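Local structure of N-alpha-acetyltransferase 35, NatC auxiliary subunit (Saccharomyces cerevisiae, 6YGA) at residues L86-L97 against H216-I227. The protein serves as the auxiliary subunit of the NatC complex, which acetylates the N-terminal methionine of the L-A virus Gag protein. Numbering follows the deposited sequence.
Sequences LASVAAIADRLL and HLTMLKHILKII
The carboxylate of Asp94 is gripped by a hydrogen bond between OD1 and Tyr297 OH and by a salt bridge between OD2 and Arg98 NH2, and the selenomethionine Met219 packs beside it: the Met219 methyl, CE, lies 3.9 Å from CB of Asp94 and skirts the carboxylate itself. Bends at its second and third torsions fold the Met219 chain so that this methyl reaches the acid, while the Met219 side chain also touches Ile260 of helix 245-260. The pair sits in a knobs-into-holes interface between two helices running broadly the same way, their axes 9.2 Å apart at a crossing angle of 37°. It illustrates how small residues on one helix admit larger side chains from the other. Ala90 and Ala93 open the surface of 86-97, and the CA atoms of Ala90 and Leu220 come within 5.3 Å. Leu220 is the first knob, entering among Leu86, Val89, Ala90 and Ala93; with CG opposite the backbone N (chi1 -163°), it directs CD1 over the alanines and CD2 against CG1 of Val89 and CD1 of Leu86. One turn on, Ile223 fills the hole made by Ala90, Ala93, Asp94 and Leu97. Its two branches divide the work: CD1 presses against the backbone of Asp94, and CG2 lies 3.7 Å from CB of Ala93. No hydrogen bond crosses between the segments, which join within a helical bundle; helix 142-167 receives Leu96 from one and Leu224 from the other. At the N-terminal end, CD2 of the His216 ring approaches CB of Ala87 obliquely, at 3.6 Å. At the other end Leu97 spreads its two methyls over three isoleucines, CD1 touching the CG2 methyls of Ile223 and Ile226 while CD2 rests 3.8 Å from CG1 of Ile227.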
ATOM      1  N   LEU B  86      38.273  -4.079 -16.559  1.00 92.78           N
ATOM      2  CA  LEU B  86      37.402  -5.233 -16.344  1.00 90.77           C
ATOM      3  C   LEU B  86      36.767  -5.192 -14.960  1.00 88.10           C
ATOM      4  O   LEU B  86      35.554  -5.380 -14.816  1.00 85.11           O
ATOM      5  CB  LEU B  86      38.179  -6.535 -16.534  1.00 92.60           C
ATOM      6  CG  LEU B  86      37.390  -7.783 -16.122  1.00 90.22           C
ATOM      7  CD1 LEU B  86      36.263  -8.069 -17.110  1.00 87.07           C
ATOM      8  CD2 LEU B  86      38.297  -8.998 -15.950  1.00 92.46           C
ATOM      9  N   ALA B  87      37.575  -4.948 -13.927  1.00 90.15           N
ATOM     10  CA  ALA B  87      37.036  -4.876 -12.573  1.00 89.57           C
ATOM     11  C   ALA B  87      36.074  -3.704 -12.420  1.00 91.44           C
ATOM     12  O   ALA B  87      35.057  -3.815 -11.726  1.00 92.35           O
ATOM     13  CB  ALA B  87      38.175  -4.774 -11.559  1.00 91.41           C
ATOM     14  N   SER B  88      36.374  -2.571 -13.063  1.00 90.80           N
ATOM     15  CA  SER B  88      35.500  -1.407 -12.942  1.00 88.29           C
ATOM     16  C   SER B  88      34.191  -1.612 -13.694  1.00 84.18           C
ATOM     17  O   SER B  88      33.115  -1.298 -13.169  1.00 80.25           O
ATOM     18  CB  SER B  88      36.215  -0.150 -13.438  1.00 89.47           C
ATOM     19  OG  SER B  88      37.163   0.304 -12.487  1.00 90.77           O
ATOM     20  N   VAL B  89      34.256  -2.133 -14.923  1.00 83.47           N
ATOM     21  CA  VAL B  89      33.036  -2.406 -15.679  1.00 78.86           C
ATOM     22  C   VAL B  89      32.185  -3.443 -14.957  1.00 76.85           C
ATOM     23  O   VAL B  89      30.958  -3.310 -14.870  1.00 74.43           O
ATOM     24  CB  VAL B  89      33.384  -2.842 -17.115  1.00 78.27           C
ATOM     25  CG1 VAL B  89      32.225  -3.599 -17.750  1.00 73.24           C
ATOM     26  CG2 VAL B  89      33.750  -1.626 -17.959  1.00 79.79           C
ATOM     27  N   ALA B  90      32.821  -4.480 -14.407  1.00 77.92           N
ATOM     28  CA  ALA B  90      32.075  -5.478 -13.649  1.00 75.62           C
ATOM     29  C   ALA B  90      31.456  -4.873 -12.395  1.00 72.24           C
ATOM     30  O   ALA B  90      30.329  -5.218 -12.024  1.00 69.92           O
ATOM     31  CB  ALA B  90      32.983  -6.654 -13.289  1.00 78.62           C
ATOM     32  N   ALA B  91      32.173  -3.963 -11.730  1.00 73.27           N
ATOM     33  CA  ALA B  91      31.618  -3.323 -10.540  1.00 71.86           C
ATOM     34  C   ALA B  91      30.480  -2.377 -10.899  1.00 70.89           C
ATOM     35  O   ALA B  91      29.502  -2.262 -10.151  1.00 68.77           O
ATOM     36  CB  ALA B  91      32.716  -2.581  -9.779  1.00 73.53           C
ATOM     37  N   ILE B  92      30.593  -1.684 -12.035  1.00 71.08           N
ATOM     38  CA  ILE B  92      29.517  -0.811 -12.495  1.00 68.81           C
ATOM     39  C   ILE B  92      28.264  -1.625 -12.798  1.00 70.61           C
ATOM     40  O   ILE B  92      27.160  -1.286 -12.356  1.00 69.96           O
ATOM     41  CB  ILE B  92      29.976  -0.001 -13.722  1.00 67.15           C
ATOM     42  CG1 ILE B  92      30.987   1.075 -13.322  1.00 71.90           C
ATOM     43  CG2 ILE B  92      28.795   0.646 -14.422  1.00 60.77           C
ATOM     44  CD1 ILE B  92      31.565   1.830 -14.503  1.00 73.68           C
ATOM     45  N   ALA B  93      28.418  -2.718 -13.550  1.00 70.97           N
ATOM     46  CA  ALA B  93      27.263  -3.540 -13.894  1.00 67.48           C
ATOM     47  C   ALA B  93      26.647  -4.171 -12.651  1.00 67.37           C
ATOM     48  O   ALA B  93      25.420  -4.267 -12.540  1.00 64.74           O
ATOM     49  CB  ALA B  93      27.663  -4.617 -14.901  1.00 67.34           C
ATOM     50  N   ASP B  94      27.482  -4.600 -11.704  1.00 69.71           N
ATOM     51  CA  ASP B  94      26.964  -5.228 -10.493  1.00 69.48           C
ATOM     52  C   ASP B  94      26.093  -4.268  -9.695  1.00 68.17           C
ATOM     53  O   ASP B  94      24.981  -4.617  -9.284  1.00 67.12           O
ATOM     54  CB  ASP B  94      28.117  -5.741  -9.636  1.00 72.88           C
ATOM     55  CG  ASP B  94      27.698  -6.013  -8.211  1.00 73.65           C
ATOM     56  OD1 ASP B  94      26.865  -6.917  -8.000  1.00 72.57           O
ATOM     57  OD2 ASP B  94      28.200  -5.318  -7.303  1.00 75.55           O
ATOM     58  N   ARG B  95      26.586  -3.050  -9.457  1.00 68.26           N
ATOM     59  CA  ARG B  95      25.821  -2.094  -8.664  1.00 67.10           C
ATOM     60  C   ARG B  95      24.531  -1.700  -9.372  1.00 65.85           C
ATOM     61  O   ARG B  95      23.500  -1.483  -8.724  1.00 66.24           O
ATOM     62  CB  ARG B  95      26.671  -0.863  -8.355  1.00 69.32           C
ATOM     63  CG  ARG B  95      25.891   0.274  -7.722  1.00 70.55           C
ATOM     64  CD  ARG B  95      26.776   1.153  -6.864  1.00 73.83           C
ATOM     65  NE  ARG B  95      26.019   2.260  -6.294  1.00 72.95           N
ATOM     66  CZ  ARG B  95      26.474   3.073  -5.346  1.00 75.15           C
ATOM     67  NH1 ARG B  95      27.691   2.904  -4.850  1.00 77.93           N
ATOM     68  NH2 ARG B  95      25.706   4.053  -4.891  1.00 74.48           N
ATOM     69  N   LEU B  96      24.565  -1.612 -10.702  1.00 64.05           N
ATOM     70  CA  LEU B  96      23.352  -1.290 -11.446  1.00 61.21           C
ATOM     71  C   LEU B  96      22.290  -2.369 -11.262  1.00 59.42           C
ATOM     72  O   LEU B  96      21.104  -2.058 -11.098  1.00 58.59           O
ATOM     73  CB  LEU B  96      23.680  -1.097 -12.924  1.00 60.04           C
ATOM     74  CG  LEU B  96      22.489  -0.808 -13.839  1.00 56.25           C
ATOM     75  CD1 LEU B  96      21.824   0.510 -13.470  1.00 53.39           C
ATOM     76  CD2 LEU B  96      22.923  -0.807 -15.293  1.00 56.36           C
ATOM     77  N   LEU B  97      22.693  -3.643 -11.280  1.00 58.68           N
ATOM     78  CA  LEU B  97      21.736  -4.722 -11.054  1.00 55.97           C
ATOM     79  C   LEU B  97      21.185  -4.688  -9.635  1.00 55.58           C
ATOM     80  O   LEU B  97      19.993  -4.940  -9.422  1.00 54.78           O
ATOM     81  CB  LEU B  97      22.378  -6.078 -11.343  1.00 56.60           C
ATOM     82  CG  LEU B  97      22.489  -6.471 -12.816  1.00 56.61           C
ATOM     83  CD1 LEU B  97      22.933  -7.919 -12.962  1.00 58.80           C
ATOM     84  CD2 LEU B  97      21.163  -6.241 -13.523  1.00 53.82           C
ATOM     85  N   HIS B 216      36.435 -11.734 -11.750  1.00 91.22           N
ATOM     86  CA  HIS B 216      35.721 -10.575 -12.278  1.00 88.05           C
ATOM     87  C   HIS B 216      35.109 -10.881 -13.640  1.00 84.88           C
ATOM     88  O   HIS B 216      33.995 -10.438 -13.942  1.00 82.39           O
ATOM     89  CB  HIS B 216      36.658  -9.370 -12.374  1.00 92.10           C
ATOM     90  CG  HIS B 216      37.077  -8.816 -11.047  1.00 96.62           C
ATOM     91  ND1 HIS B 216      38.089  -9.371 -10.292  1.00100.71           N
ATOM     92  CD2 HIS B 216      36.624  -7.751 -10.342  1.00 96.05           C
ATOM     93  CE1 HIS B 216      38.240  -8.674  -9.180  1.00101.27           C
ATOM     94  NE2 HIS B 216      37.363  -7.686  -9.185  1.00 98.46           N
ATOM     95  N   LEU B 217      35.820 -11.645 -14.473  1.00 86.76           N
ATOM     96  CA  LEU B 217      35.284 -12.006 -15.780  1.00 85.83           C
ATOM     97  C   LEU B 217      34.082 -12.932 -15.645  1.00 84.06           C
ATOM     98  O   LEU B 217      33.077 -12.759 -16.345  1.00 82.11           O
ATOM     99  CB  LEU B 217      36.367 -12.657 -16.635  1.00 88.29           C
ATOM    100  CG  LEU B 217      35.942 -13.042 -18.050  1.00 85.73           C
ATOM    101  CD1 LEU B 217      35.705 -11.800 -18.897  1.00 83.56           C
ATOM    102  CD2 LEU B 217      36.984 -13.943 -18.683  1.00 88.08           C
ATOM    103  N   THR B 218      34.168 -13.921 -14.752  1.00 85.09           N
ATOM    104  CA  THR B 218      33.023 -14.790 -14.497  1.00 83.17           C
ATOM    105  C   THR B 218      31.823 -13.983 -14.017  1.00 81.85           C
ATOM    106  O   THR B 218      30.688 -14.224 -14.444  1.00 80.43           O
ATOM    107  CB  THR B 218      33.391 -15.861 -13.469  1.00 84.63           C
ATOM    108  OG1 THR B 218      34.643 -16.461 -13.824  1.00 87.86           O
ATOM    109  CG2 THR B 218      32.321 -16.938 -13.412  1.00 83.68           C
HETATM  110  N   MSE B 219      32.059 -13.015 -13.135  1.00 83.00           N
HETATM  111  CA  MSE B 219      31.013 -12.115 -12.658  1.00 82.90           C
HETATM  112  C   MSE B 219      30.303 -11.402 -13.804  1.00 80.22           C
HETATM  113  O   MSE B 219      29.073 -11.350 -13.851  1.00 77.53           O
HETATM  114  CB  MSE B 219      31.607 -11.079 -11.706  1.00 88.83           C
HETATM  115  CG  MSE B 219      31.583 -11.481 -10.247  1.00 93.55           C
HETATM  116 SE   MSE B 219      29.892 -11.011  -9.405  0.64 94.25          SE
HETATM  117  CE  MSE B 219      30.063  -9.061  -9.479  1.00 93.49           C
ATOM    118  N   LEU B 220      31.097 -10.847 -14.723  1.00 80.45           N
ATOM    119  CA  LEU B 220      30.529 -10.080 -15.825  1.00 77.66           C
ATOM    120  C   LEU B 220      29.744 -10.975 -16.777  1.00 77.27           C
ATOM    121  O   LEU B 220      28.720 -10.554 -17.327  1.00 76.37           O
ATOM    122  CB  LEU B 220      31.639  -9.335 -16.565  1.00 78.16           C
ATOM    123  CG  LEU B 220      31.204  -8.183 -17.468  1.00 76.21           C
ATOM    124  CD1 LEU B 220      30.298  -7.234 -16.705  1.00 73.12           C
ATOM    125  CD2 LEU B 220      32.421  -7.443 -18.010  1.00 78.06           C
ATOM    126  N   LYS B 221      30.204 -12.212 -16.982  1.00 78.46           N
ATOM    127  CA  LYS B 221      29.446 -13.155 -17.799  1.00 78.97           C
ATOM    128  C   LYS B 221      28.088 -13.456 -17.175  1.00 76.37           C
ATOM    129  O   LYS B 221      27.067 -13.486 -17.874  1.00 75.22           O
ATOM    130  CB  LYS B 221      30.244 -14.445 -17.992  1.00 83.74           C
ATOM    131  CG  LYS B 221      31.564 -14.272 -18.736  1.00 89.08           C
ATOM    132  CD  LYS B 221      32.275 -15.610 -18.903  1.00 93.99           C
ATOM    133  CE  LYS B 221      31.416 -16.602 -19.675  1.00 94.64           C
ATOM    134  NZ  LYS B 221      32.016 -17.966 -19.695  1.00 97.19           N
ATOM    135  N   HIS B 222      28.050 -13.679 -15.858  1.00 74.97           N
ATOM    136  CA  HIS B 222      26.777 -13.969 -15.204  1.00 70.55           C
ATOM    137  C   HIS B 222      25.871 -12.745 -15.192  1.00 68.57           C
ATOM    138  O   HIS B 222      24.653 -12.868 -15.368  1.00 66.88           O
ATOM    139  CB  HIS B 222      27.007 -14.475 -13.781  1.00 71.03           C
ATOM    140  CG  HIS B 222      27.415 -15.914 -13.705  1.00 73.73           C
ATOM    141  ND1 HIS B 222      28.659 -16.311 -13.262  1.00 76.84           N
ATOM    142  CD2 HIS B 222      26.745 -17.051 -14.008  1.00 74.12           C
ATOM    143  CE1 HIS B 222      28.738 -17.630 -13.301  1.00 78.74           C
ATOM    144  NE2 HIS B 222      27.590 -18.104 -13.750  1.00 76.47           N
ATOM    145  N   ILE B 223      26.444 -11.560 -14.972  1.00 69.78           N
ATOM    146  CA  ILE B 223      25.660 -10.327 -15.008  1.00 67.09           C
ATOM    147  C   ILE B 223      25.005 -10.157 -16.373  1.00 68.35           C
ATOM    148  O   ILE B 223      23.814  -9.840 -16.477  1.00 69.02           O
ATOM    149  CB  ILE B 223      26.547  -9.120 -14.651  1.00 65.34           C
ATOM    150  CG1 ILE B 223      26.859  -9.104 -13.154  1.00 65.56           C
ATOM    151  CG2 ILE B 223      25.888  -7.820 -15.070  1.00 62.52           C
ATOM    152  CD1 ILE B 223      27.783  -7.981 -12.741  1.00 66.24           C
ATOM    153  N   LEU B 224      25.776 -10.384 -17.440  1.00 69.64           N
ATOM    154  CA  LEU B 224      25.248 -10.221 -18.791  1.00 70.39           C
ATOM    155  C   LEU B 224      24.083 -11.170 -19.052  1.00 68.97           C
ATOM    156  O   LEU B 224      23.071 -10.774 -19.641  1.00 68.12           O
ATOM    157  CB  LEU B 224      26.362 -10.441 -19.814  1.00 75.10           C
ATOM    158  CG  LEU B 224      26.404  -9.479 -21.001  1.00 78.73           C
ATOM    159  CD1 LEU B 224      26.589  -8.067 -20.516  1.00 78.64           C
ATOM    160  CD2 LEU B 224      27.530  -9.839 -21.935  1.00 83.32           C
ATOM    161  N   LYS B 225      24.205 -12.427 -18.619  1.00 67.68           N
ATOM    162  CA  LYS B 225      23.126 -13.386 -18.843  1.00 64.65           C
ATOM    163  C   LYS B 225      21.908 -13.057 -17.989  1.00 61.48           C
ATOM    164  O   LYS B 225      20.769 -13.290 -18.410  1.00 58.95           O
ATOM    165  CB  LYS B 225      23.607 -14.806 -18.559  1.00 63.28           C
ATOM    166  CG  LYS B 225      24.688 -15.317 -19.495  1.00 64.36           C
ATOM    167  CD  LYS B 225      25.035 -16.763 -19.172  1.00 65.58           C
ATOM    168  CE  LYS B 225      26.011 -17.343 -20.183  1.00 70.14           C
ATOM    169  NZ  LYS B 225      26.328 -18.772 -19.903  1.00 73.51           N
ATOM    170  N   ILE B 226      22.130 -12.527 -16.783  1.00 60.94           N
ATOM    171  CA  ILE B 226      21.018 -12.094 -15.938  1.00 57.27           C
ATOM    172  C   ILE B 226      20.226 -10.996 -16.636  1.00 55.89           C
ATOM    173  O   ILE B 226      18.990 -11.026 -16.680  1.00 53.82           O
ATOM    174  CB  ILE B 226      21.530 -11.633 -14.560  1.00 55.57           C
ATOM    175  CG1 ILE B 226      21.915 -12.831 -13.689  1.00 56.40           C
ATOM    176  CG2 ILE B 226      20.486 -10.788 -13.846  1.00 51.09           C
ATOM    177  CD1 ILE B 226      22.396 -12.441 -12.303  1.00 55.58           C
ATOM    178  N   ILE B 227      20.932 -10.017 -17.209  1.00 56.70           N
ATOM    179  CA  ILE B 227      20.263  -8.923 -17.907  1.00 57.24           C
ATOM    180  C   ILE B 227      19.443  -9.455 -19.077  1.00 59.42           C
ATOM    181  O   ILE B 227      18.322  -8.996 -19.326  1.00 58.81           O
ATOM    182  CB  ILE B 227      21.294  -7.870 -18.357  1.00 56.50           C
ATOM    183  CG1 ILE B 227      21.989  -7.260 -17.134  1.00 56.50           C
ATOM    184  CG2 ILE B 227      20.632  -6.779 -19.186  1.00 54.98           C
ATOM    185  CD1 ILE B 227      22.998  -6.181 -17.465  1.00 57.94           C
TER